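Putative cell surface hydrolase (Lactobacillus plantarum, PDB 3LP5) is of unknown function but belongs to an alpha/beta-hydrolase family and probably hydrolyses a substrate at the bacterial cell surface. Local coordinates at residues A[62-70]-A[80-91]; A[128-138]-A[163-171]. All coordinates share one frame; numbering follows the deposited sequence.

Contact 1 (A[62-70]-A[80-91])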
loop_
_atom_site.group_PDB
_atom_site.type_symbol
_atom_site.label_atom_id
_atom_site.label_comp_id
_atom_site.label_asym_id
_atom_site.label_seq_id
_atom_site.Cartn_x
_atom_site.Cartn_y
_atom_site.Cartn_z
ATOM N N PHE A 62 2.157 -3.631 -13.160
ATOM C CA PHE A 62 1.653 -2.745 -12.132
ATOM C C PHE A 62 0.161 -2.683 -12.348
ATOM O O PHE A 62 -0.305 -2.352 -13.456
ATOM C CB PHE A 62 2.219 -1.324 -12.315
ATOM C CG PHE A 62 3.719 -1.181 -12.030
ATOM C CD1 PHE A 62 4.442 -2.180 -11.362
ATOM C CD2 PHE A 62 4.386 -0.005 -12.394
ATOM C CE1 PHE A 62 5.808 -2.034 -11.065
ATOM C CE2 PHE A 62 5.775 0.144 -12.134
ATOM C CZ PHE A 62 6.475 -0.867 -11.472
ATOM N N ILE A 63 -0.606 -2.981 -11.328
ATOM C CA ILE A 63 -2.045 -2.827 -11.438
ATOM C C ILE A 63 -2.525 -1.789 -10.383
ATOM O O ILE A 63 -2.323 -2.006 -9.182
ATOM C CB ILE A 63 -2.702 -4.185 -11.269
ATOM C CG1 ILE A 63 -2.124 -5.191 -12.294
ATOM C CG2 ILE A 63 -4.213 -4.053 -11.448
ATOM C CD1 ILE A 63 -2.712 -6.665 -12.067
ATOM N N VAL A 64 -3.099 -0.646 -10.817
ATOM C CA VAL A 64 -3.608 0.346 -9.866
ATOM C C VAL A 64 -5.060 0.007 -9.665
ATOM O O VAL A 64 -5.787 -0.182 -10.650
ATOM C CB VAL A 64 -3.508 1.789 -10.429
ATOM C CG1 VAL A 64 -4.144 2.875 -9.447
ATOM C CG2 VAL A 64 -2.050 2.122 -10.697
ATOM N N ILE A 65 -5.492 -0.068 -8.420
ATOM C CA ILE A 65 -6.908 -0.235 -8.110
ATOM C C ILE A 65 -7.344 0.925 -7.245
ATOM O O ILE A 65 -6.859 1.039 -6.108
ATOM C CB ILE A 65 -7.208 -1.580 -7.364
ATOM C CG1 ILE A 65 -6.738 -2.768 -8.199
ATOM C CG2 ILE A 65 -8.740 -1.667 -7.024
ATOM C CD1 ILE A 65 -6.882 -4.081 -7.508
ATOM N N GLY A 66 -8.219 1.797 -7.771
ATOM C CA GLY A 66 -8.803 2.843 -6.940
ATOM C C GLY A 66 -10.304 2.867 -7.031
ATOM O O GLY A 66 -10.942 1.958 -7.618
ATOM N N PHE A 67 -10.884 3.871 -6.412
ATOM C CA PHE A 67 -12.344 3.867 -6.179
ATOM C C PHE A 67 -12.953 5.198 -6.544
ATOM O O PHE A 67 -12.377 6.230 -6.177
ATOM C CB PHE A 67 -12.601 3.553 -4.693
ATOM C CG PHE A 67 -11.767 2.416 -4.173
ATOM C CD1 PHE A 67 -12.071 1.105 -4.517
ATOM C CD2 PHE A 67 -10.613 2.678 -3.395
ATOM C CE1 PHE A 67 -11.276 0.036 -4.066
ATOM C CE2 PHE A 67 -9.823 1.654 -2.958
ATOM C CZ PHE A 67 -10.132 0.306 -3.314
ATOM N N ALA A 68 -14.142 5.182 -7.177
ATOM C CA ALA A 68 -14.906 6.407 -7.433
ATOM C C ALA A 68 -15.119 7.057 -6.078
ATOM O O ALA A 68 -14.913 8.277 -5.941
ATOM C CB ALA A 68 -16.284 6.127 -8.101
ATOM N N ASN A 69 -15.489 6.263 -5.064
ATOM C CA ASN A 69 -15.598 6.848 -3.703
ATOM C C ASN A 69 -14.299 6.572 -2.988
ATOM O O ASN A 69 -14.110 5.461 -2.390
ATOM C CB ASN A 69 -16.776 6.283 -2.873
ATOM C CG ASN A 69 -16.704 6.695 -1.373
ATOM O OD1 ASN A 69 -15.775 7.417 -0.942
ATOM N ND2 ASN A 69 -17.665 6.203 -0.560
ATOM N N ASN A 70 -13.383 7.550 -3.065
ATOM C CA ASN A 70 -12.061 7.407 -2.413
ATOM C C ASN A 70 -11.909 8.256 -1.161
ATOM O O ASN A 70 -10.786 8.573 -0.760
ATOM C CB ASN A 70 -10.897 7.710 -3.395
ATOM C CG ASN A 70 -10.957 9.150 -3.940
ATOM O OD1 ASN A 70 -11.917 9.844 -3.722
ATOM N ND2 ASN A 70 -9.947 9.562 -4.643
ATOM N N GLN A 80 -14.392 0.401 0.773
ATOM C CA GLN A 80 -13.251 0.271 -0.152
ATOM C C GLN A 80 -12.573 -1.081 -0.036
ATOM O O GLN A 80 -12.057 -1.609 -1.020
ATOM C CB GLN A 80 -12.252 1.442 0.007
ATOM C CG GLN A 80 -12.928 2.813 -0.378
ATOM C CD GLN A 80 -12.410 4.010 0.503
ATOM O OE1 GLN A 80 -11.607 3.823 1.407
ATOM N NE2 GLN A 80 -12.852 5.230 0.195
ATOM N N ALA A 81 -12.602 -1.660 1.156
ATOM C CA ALA A 81 -12.051 -3.019 1.329
ATOM C C ALA A 81 -12.883 -4.068 0.624
ATOM O O ALA A 81 -12.325 -4.954 0.043
ATOM C CB ALA A 81 -11.864 -3.354 2.798
ATOM N N VAL A 82 -14.211 -3.892 0.596
ATOM C CA VAL A 82 -15.090 -4.729 -0.204
ATOM C C VAL A 82 -14.895 -4.493 -1.663
ATOM O O VAL A 82 -14.831 -5.441 -2.420
ATOM C CB VAL A 82 -16.525 -4.475 0.145
ATOM C CG1 VAL A 82 -17.465 -5.284 -0.771
ATOM C CG2 VAL A 82 -16.771 -4.792 1.667
ATOM N N TRP A 83 -14.850 -3.232 -2.104
ATOM C CA TRP A 83 -14.534 -2.958 -3.498
ATOM C C TRP A 83 -13.169 -3.525 -3.947
ATOM O O TRP A 83 -13.009 -4.023 -5.095
ATOM C CB TRP A 83 -14.601 -1.426 -3.760
ATOM C CG TRP A 83 -16.037 -0.871 -3.647
ATOM C CD1 TRP A 83 -17.177 -1.483 -4.035
ATOM C CD2 TRP A 83 -16.414 0.440 -3.168
ATOM N NE1 TRP A 83 -18.289 -0.659 -3.755
ATOM C CE2 TRP A 83 -17.831 0.530 -3.238
ATOM C CE3 TRP A 83 -15.682 1.563 -2.702
ATOM C CZ2 TRP A 83 -18.532 1.683 -2.804
ATOM C CZ3 TRP A 83 -16.386 2.694 -2.240
ATOM C CH2 TRP A 83 -17.783 2.766 -2.332
ATOM N N LEU A 84 -12.166 -3.441 -3.072
ATOM C CA LEU A 84 -10.836 -4.022 -3.391
ATOM C C LEU A 84 -10.942 -5.519 -3.639
ATOM O O LEU A 84 -10.353 -6.086 -4.584
ATOM C CB LEU A 84 -9.842 -3.787 -2.232
ATOM C CG LEU A 84 -8.401 -4.376 -2.452
ATOM C CD1 LEU A 84 -7.793 -4.040 -3.843
ATOM C CD2 LEU A 84 -7.446 -3.854 -1.386
ATOM N N ASN A 85 -11.684 -6.190 -2.770
ATOM C CA ASN A 85 -11.939 -7.617 -2.925
ATOM C C ASN A 85 -12.732 -7.867 -4.221
ATOM O O ASN A 85 -12.426 -8.823 -4.974
ATOM C CB ASN A 85 -12.747 -8.068 -1.715
ATOM C CG ASN A 85 -12.848 -9.578 -1.599
ATOM O OD1 ASN A 85 -12.060 -10.338 -2.182
ATOM N ND2 ASN A 85 -13.846 -10.016 -0.870
ATOM N N THR A 86 -13.708 -6.990 -4.526
ATOM C CA THR A 86 -14.394 -7.124 -5.816
ATOM C C THR A 86 -13.420 -7.034 -6.988
ATOM O O THR A 86 -13.521 -7.781 -7.902
ATOM C CB THR A 86 -15.498 -6.034 -5.973
ATOM O OG1 THR A 86 -16.398 -6.194 -4.882
ATOM C CG2 THR A 86 -16.289 -6.177 -7.303
ATOM N N ALA A 87 -12.473 -6.091 -6.959
ATOM C CA ALA A 87 -11.589 -5.908 -8.059
ATOM C C ALA A 87 -10.581 -7.071 -8.063
ATOM O O ALA A 87 -10.253 -7.632 -9.091
ATOM C CB ALA A 87 -10.856 -4.525 -7.951
ATOM N N PHE A 88 -10.129 -7.460 -6.890
ATOM C CA PHE A 88 -9.144 -8.523 -6.795
ATOM C C PHE A 88 -9.751 -9.789 -7.383
ATOM O O PHE A 88 -9.125 -10.483 -8.159
ATOM C CB PHE A 88 -8.760 -8.729 -5.319
ATOM C CG PHE A 88 -7.640 -9.680 -5.116
ATOM C CD1 PHE A 88 -6.317 -9.249 -5.295
ATOM C CD2 PHE A 88 -7.891 -10.984 -4.726
ATOM C CE1 PHE A 88 -5.225 -10.113 -5.073
ATOM C CE2 PHE A 88 -6.816 -11.885 -4.537
ATOM C CZ PHE A 88 -5.464 -11.434 -4.707
ATOM N N LYS A 89 -10.998 -10.094 -7.022
ATOM C CA LYS A 89 -11.616 -11.300 -7.579
ATOM C C LYS A 89 -11.795 -11.232 -9.066
ATOM O O LYS A 89 -11.590 -12.217 -9.723
ATOM C CB LYS A 89 -12.917 -11.688 -6.869
ATOM C CG LYS A 89 -12.618 -12.182 -5.469
ATOM C CD LYS A 89 -13.785 -12.910 -4.913
ATOM C CE LYS A 89 -14.931 -11.969 -4.776
ATOM N NZ LYS A 89 -15.973 -12.558 -3.904
ATOM N N ALA A 90 -12.116 -10.062 -9.601
ATOM C CA ALA A 90 -12.231 -9.923 -11.056
ATOM C C ALA A 90 -10.887 -10.200 -11.719
ATOM O O ALA A 90 -10.821 -10.818 -12.770
ATOM C CB ALA A 90 -12.735 -8.525 -11.425
ATOM N N LEU A 91 -9.802 -9.768 -11.076
ATOM C CA LEU A 91 -8.466 -9.985 -11.632
ATOM C C LEU A 91 -8.015 -11.460 -11.590
ATOM O O LEU A 91 -7.431 -11.980 -12.521
ATOM C CB LEU A 91 -7.475 -9.109 -10.881
ATOM C CG LEU A 91 -7.553 -7.617 -11.181
ATOM C CD1 LEU A 91 -6.789 -6.891 -10.022
ATOM C CD2 LEU A 91 -6.938 -7.329 -12.573
#

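Contact 2 (A[128-138]-A[163-171])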
loop_
_atom_site.group_PDB
_atom_site.type_symbol
_atom_site.label_atom_id
_atom_site.label_comp_id
_atom_site.label_asym_id
_atom_site.label_seq_id
_atom_site.Cartn_x
_atom_site.Cartn_y
_atom_site.Cartn_z
ATOM N N ILE A 128 0.033 -13.291 -0.892
ATOM C CA ILE A 128 0.775 -12.035 -0.933
ATOM C C ILE A 128 2.170 -12.325 -0.403
ATOM O O ILE A 128 2.310 -13.081 0.522
ATOM C CB ILE A 128 0.068 -10.937 -0.149
ATOM C CG1 ILE A 128 0.792 -9.584 -0.308
ATOM C CG2 ILE A 128 -0.154 -11.351 1.322
ATOM C CD1 ILE A 128 0.138 -8.546 0.415
ATOM N N ASP A 129 3.189 -11.767 -1.032
ATOM C CA ASP A 129 4.577 -11.981 -0.601
ATOM C C ASP A 129 5.070 -10.797 0.229
ATOM O O ASP A 129 5.747 -10.965 1.280
ATOM C CB ASP A 129 5.522 -12.116 -1.819
ATOM C CG ASP A 129 5.352 -13.439 -2.579
ATOM O OD1 ASP A 129 4.594 -14.333 -2.111
ATOM O OD2 ASP A 129 5.990 -13.608 -3.660
ATOM N N ARG A 130 4.772 -9.597 -0.265
ATOM C CA ARG A 130 5.247 -8.355 0.354
ATOM C C ARG A 130 4.173 -7.256 0.291
ATOM O O ARG A 130 3.455 -7.175 -0.696
ATOM C CB ARG A 130 6.512 -7.870 -0.330
ATOM C CG ARG A 130 7.669 -8.856 -0.127
ATOM C CD ARG A 130 9.057 -8.247 -0.480
ATOM N NE ARG A 130 9.090 -8.062 -1.925
ATOM C CZ ARG A 130 9.668 -8.914 -2.768
ATOM N NH1 ARG A 130 10.248 -9.994 -2.294
ATOM N NH2 ARG A 130 9.649 -8.679 -4.076
ATOM N N LEU A 131 4.045 -6.506 1.388
ATOM C CA LEU A 131 3.217 -5.289 1.545
ATOM C C LEU A 131 4.047 -4.065 1.955
ATOM O O LEU A 131 4.809 -4.103 2.930
ATOM C CB LEU A 131 2.114 -5.525 2.604
ATOM C CG LEU A 131 1.253 -4.286 2.962
ATOM C CD1 LEU A 131 0.436 -3.748 1.733
ATOM C CD2 LEU A 131 0.403 -4.690 4.192
ATOM N N MET A 132 3.961 -2.994 1.202
ATOM C CA MET A 132 4.509 -1.703 1.666
ATOM C C MET A 132 3.347 -0.712 1.819
ATOM O O MET A 132 2.482 -0.568 0.923
ATOM C CB MET A 132 5.607 -1.173 0.716
ATOM C CG MET A 132 6.084 0.321 0.897
ATOM S SD MET A 132 7.504 0.761 -0.207
ATOM C CE MET A 132 8.783 -0.100 0.657
ATOM N N THR A 133 3.343 -0.013 2.944
ATOM C CA THR A 133 2.379 1.049 3.153
ATOM C C THR A 133 3.102 2.372 3.312
ATOM O O THR A 133 4.262 2.406 3.816
ATOM C CB THR A 133 1.415 0.767 4.344
ATOM O OG1 THR A 133 2.113 0.848 5.577
ATOM C CG2 THR A 133 0.773 -0.665 4.214
ATOM N N ILE A 134 2.462 3.435 2.849
ATOM C CA ILE A 134 3.105 4.755 2.902
ATOM C C ILE A 134 2.236 5.692 3.696
ATOM O O ILE A 134 1.139 6.054 3.244
ATOM C CB ILE A 134 3.371 5.348 1.518
ATOM C CG1 ILE A 134 4.264 4.398 0.683
ATOM C CG2 ILE A 134 4.139 6.648 1.641
ATOM C CD1 ILE A 134 4.033 4.590 -0.809
ATOM N N ALA A 135 2.731 6.133 4.853
ATOM C CA ALA A 135 1.959 7.084 5.678
ATOM C C ALA A 135 0.493 6.710 5.883
ATOM O O ALA A 135 -0.429 7.527 5.686
ATOM C CB ALA A 135 2.102 8.528 5.099
ATOM N N SER A 136 0.249 5.468 6.305
ATOM C CA SER A 136 -1.140 5.011 6.424
ATOM C C SER A 136 -1.605 5.305 7.840
ATOM O O SER A 136 -0.936 4.923 8.806
ATOM C CB SER A 136 -1.249 3.524 6.102
ATOM O OG SER A 136 -0.910 3.270 4.723
ATOM N N PRO A 137 -2.741 6.016 7.981
ATOM C CA PRO A 137 -3.186 6.420 9.280
ATOM C C PRO A 137 -3.931 5.329 10.084
ATOM O O PRO A 137 -5.173 5.358 10.211
ATOM C CB PRO A 137 -4.070 7.630 8.962
ATOM C CG PRO A 137 -4.687 7.304 7.632
ATOM C CD PRO A 137 -3.623 6.537 6.896
ATOM N N TYR A 138 -3.172 4.411 10.694
ATOM C CA TYR A 138 -3.785 3.273 11.408
ATOM C C TYR A 138 -4.704 3.652 12.565
ATOM O O TYR A 138 -5.550 2.851 12.920
ATOM C CB TYR A 138 -2.698 2.300 11.871
ATOM C CG TYR A 138 -2.016 1.612 10.674
ATOM C CD1 TYR A 138 -2.629 0.534 10.044
ATOM C CD2 TYR A 138 -0.789 2.065 10.185
ATOM C CE1 TYR A 138 -2.036 -0.089 8.931
ATOM C CE2 TYR A 138 -0.131 1.396 9.081
ATOM C CZ TYR A 138 -0.810 0.374 8.443
ATOM O OH TYR A 138 -0.203 -0.262 7.350
ATOM N N PRO A 163 -1.776 -12.992 6.798
ATOM C CA PRO A 163 -0.937 -14.151 6.436
ATOM C C PRO A 163 0.398 -14.161 7.161
ATOM O O PRO A 163 1.108 -13.163 7.147
ATOM C CB PRO A 163 -0.720 -13.992 4.925
ATOM C CG PRO A 163 -1.159 -12.669 4.597
ATOM C CD PRO A 163 -2.153 -12.203 5.611
ATOM N N GLU A 164 0.746 -15.297 7.770
ATOM C CA GLU A 164 1.957 -15.379 8.566
ATOM C C GLU A 164 3.248 -15.295 7.728
ATOM O O GLU A 164 4.275 -14.905 8.240
ATOM C CB GLU A 164 1.979 -16.622 9.489
ATOM C CG GLU A 164 0.801 -16.702 10.497
ATOM C CD GLU A 164 0.945 -17.830 11.548
ATOM O OE1 GLU A 164 1.398 -18.938 11.186
ATOM O OE2 GLU A 164 0.609 -17.618 12.740
ATOM N N SER A 165 3.245 -15.666 6.462
ATOM C CA SER A 165 4.516 -15.617 5.742
ATOM C C SER A 165 4.800 -14.226 5.063
ATOM O O SER A 165 5.860 -14.060 4.452
ATOM C CB SER A 165 4.576 -16.740 4.708
ATOM O OG SER A 165 3.634 -16.379 3.697
ATOM N N LEU A 166 3.926 -13.237 5.267
ATOM C CA LEU A 166 4.078 -11.855 4.725
ATOM C C LEU A 166 5.222 -11.022 5.301
ATOM O O LEU A 166 5.556 -11.113 6.494
ATOM C CB LEU A 166 2.745 -11.071 4.910
ATOM C CG LEU A 166 2.584 -9.648 4.383
ATOM C CD1 LEU A 166 2.690 -9.530 2.875
ATOM C CD2 LEU A 166 1.231 -9.129 4.825
ATOM N N THR A 167 5.799 -10.183 4.443
ATOM C CA THR A 167 6.825 -9.215 4.806
ATOM C C THR A 167 6.227 -7.843 4.608
ATOM O O THR A 167 5.732 -7.546 3.508
ATOM C CB THR A 167 8.115 -9.378 3.914
ATOM O OG1 THR A 167 8.821 -10.529 4.365
ATOM C CG2 THR A 167 9.072 -8.280 4.143
ATOM N N VAL A 168 6.253 -7.023 5.667
ATOM C CA VAL A 168 5.649 -5.727 5.659
ATOM C C VAL A 168 6.643 -4.603 5.903
ATOM O O VAL A 168 7.415 -4.636 6.906
ATOM C CB VAL A 168 4.493 -5.592 6.679
ATOM C CG1 VAL A 168 3.855 -4.175 6.585
ATOM C CG2 VAL A 168 3.430 -6.731 6.448
ATOM N N TYR A 169 6.605 -3.612 4.988
ATOM C CA TYR A 169 7.326 -2.301 5.160
ATOM C C TYR A 169 6.347 -1.148 5.358
ATOM O O TYR A 169 5.384 -0.986 4.570
ATOM C CB TYR A 169 8.198 -2.006 3.948
ATOM C CG TYR A 169 9.165 -3.120 3.649
ATOM C CD1 TYR A 169 10.467 -3.094 4.205
ATOM C CD2 TYR A 169 8.806 -4.179 2.818
ATOM C CE1 TYR A 169 11.384 -4.114 3.965
ATOM C CE2 TYR A 169 9.736 -5.220 2.549
ATOM C CZ TYR A 169 11.005 -5.160 3.129
ATOM O OH TYR A 169 11.898 -6.151 2.926
ATOM N N SER A 170 6.531 -0.400 6.440
ATOM C CA SER A 170 5.692 0.738 6.716
ATOM C C SER A 170 6.574 2.014 6.718
ATOM O O SER A 170 7.416 2.175 7.594
ATOM C CB SER A 170 4.979 0.569 8.057
ATOM O OG SER A 170 4.211 1.760 8.390
ATOM N N ILE A 171 6.393 2.870 5.708
ATOM C CA ILE A 171 7.073 4.187 5.630
ATOM C C ILE A 171 6.229 5.202 6.371
ATOM O O ILE A 171 5.007 5.248 6.177
ATOM C CB ILE A 171 7.225 4.626 4.180
ATOM C CG1 ILE A 171 8.194 3.649 3.435
ATOM C CG2 ILE A 171 7.627 6.140 4.050
ATOM C CD1 ILE A 171 8.102 3.726 1.890
HETATM O O HOH W 1 2.709 3.431 6.774
#

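Contact 1 (A[62-70]-A[80-91])
Q80 plants its amide on the backbone of N69: Q80 NE2 donates to N69 O at 2.9 Å, with 156° at the hydrogen. The acceptor lies near the plane of the Q80 amide, although the donor sits tilted out of the N69 carbonyl plane. NE2 also donates to R71 O, and two such bonds should hold the amide against rotation. N69 sends its own OD1 to R71 N rather than to the helix.

The aromatic contacts come next. Q80 CB stands over one face of F67, 4.0 Å from the ring centroid and 15° off the normal, a CH-pi contact. From there the glutamine chain bends at chi2, which carries the amide past the ring to N69, its plane still nearly parallel to the phenyl. F67 CE1 meets W83 CB at 3.6 Å, while the side chains of W83 and N69 cross at about a right angle, W83 CZ3 lying 3.7 Å from N69 CB.

Further along, the contact is purely apolar. I65 uses both branches: CG2 rests on A87 CB at 3.7 Å, and CD1 lies 3.8 Å from L91 CD1, the two side chains meeting tip to tip. L84 crosses the same isoleucine at about a right angle. I63 CG2 touches L91 CD1 at 4.1 Å as the two side chains slide past each other.

Strand 62-67 and helix 80-91 run roughly antiparallel, at 141°, their axes approaching to 9.1 Å, as expected where a crossover helix doubles back over the sheet of an alpha/beta fold. A87 and W83 extend the helix's footing onto strand 37-42. F67 reaches V10 of strand 7-10 and I111 of helix 107-118, which packs beside this helix.

Contact 2 (A[128-138]-A[163-171])
L131 is bonded through both its backbone polar atoms: L131 N donates to T167 O at 2.9 Å, and L131 O accepts from Y169 N at 2.8 Å. T133 repeats the pattern with Y169 O and I171 N, and A135 N ends the series on I171 O. The bond from T167 N to D129 O is longer, at 3.3 Å. Beside this backbone pairing, a water joins T133 OG1 to S170 OG, accepts from S136 N and donates to I171 O. With chi1 at 70°, T133 OG1 sits between its own backbone N and carbonyl carbon, placed to meet both that water and Y138 OH.

These are parallel neighbours of a beta-alpha-beta unit, linked through helix 150-157, in the central sheet of an alpha/beta hydrolase. S136 OG bonds S106 O, part of a probable nucleophile elbow.

On one face M132 extends with CG anti to its backbone N (168°), then bends at chi3: its CE lies 3.8 Å from Y169 CB, and its SD 3.7 Å from I171 CD1. Replacing M132 with an alanine would probably leave a gap between Y169 and I171 and strip helix 217-231 of a contact at I227. On the other face L166 CD1 packs 3.7 Å from I128 CD1, and P163 CG meets I128 CG2.

In the fold
From the N terminus, the chain first lays down strands 7-10, 37-42 and 48-52, then reaches strand 62-67. Contact 1 closes a short loop there, as helix 74-92 turns back over the strand just left. The chain goes on through strand 99-105 and helix 107-118 before contact 2 opens, closing a longer loop around helix 150-157. The two therefore follow in series, neither nesting nor crossing. Their centres lie about 17 Å apart and they do not touch, yet both build on one sheet: contact 1 fastens a helix to its face, contact 2 joins two adjacent strands edge to edge. F67 and T133 each come near, without touching, the probable nucleophile elbow at the end of strand 99-105.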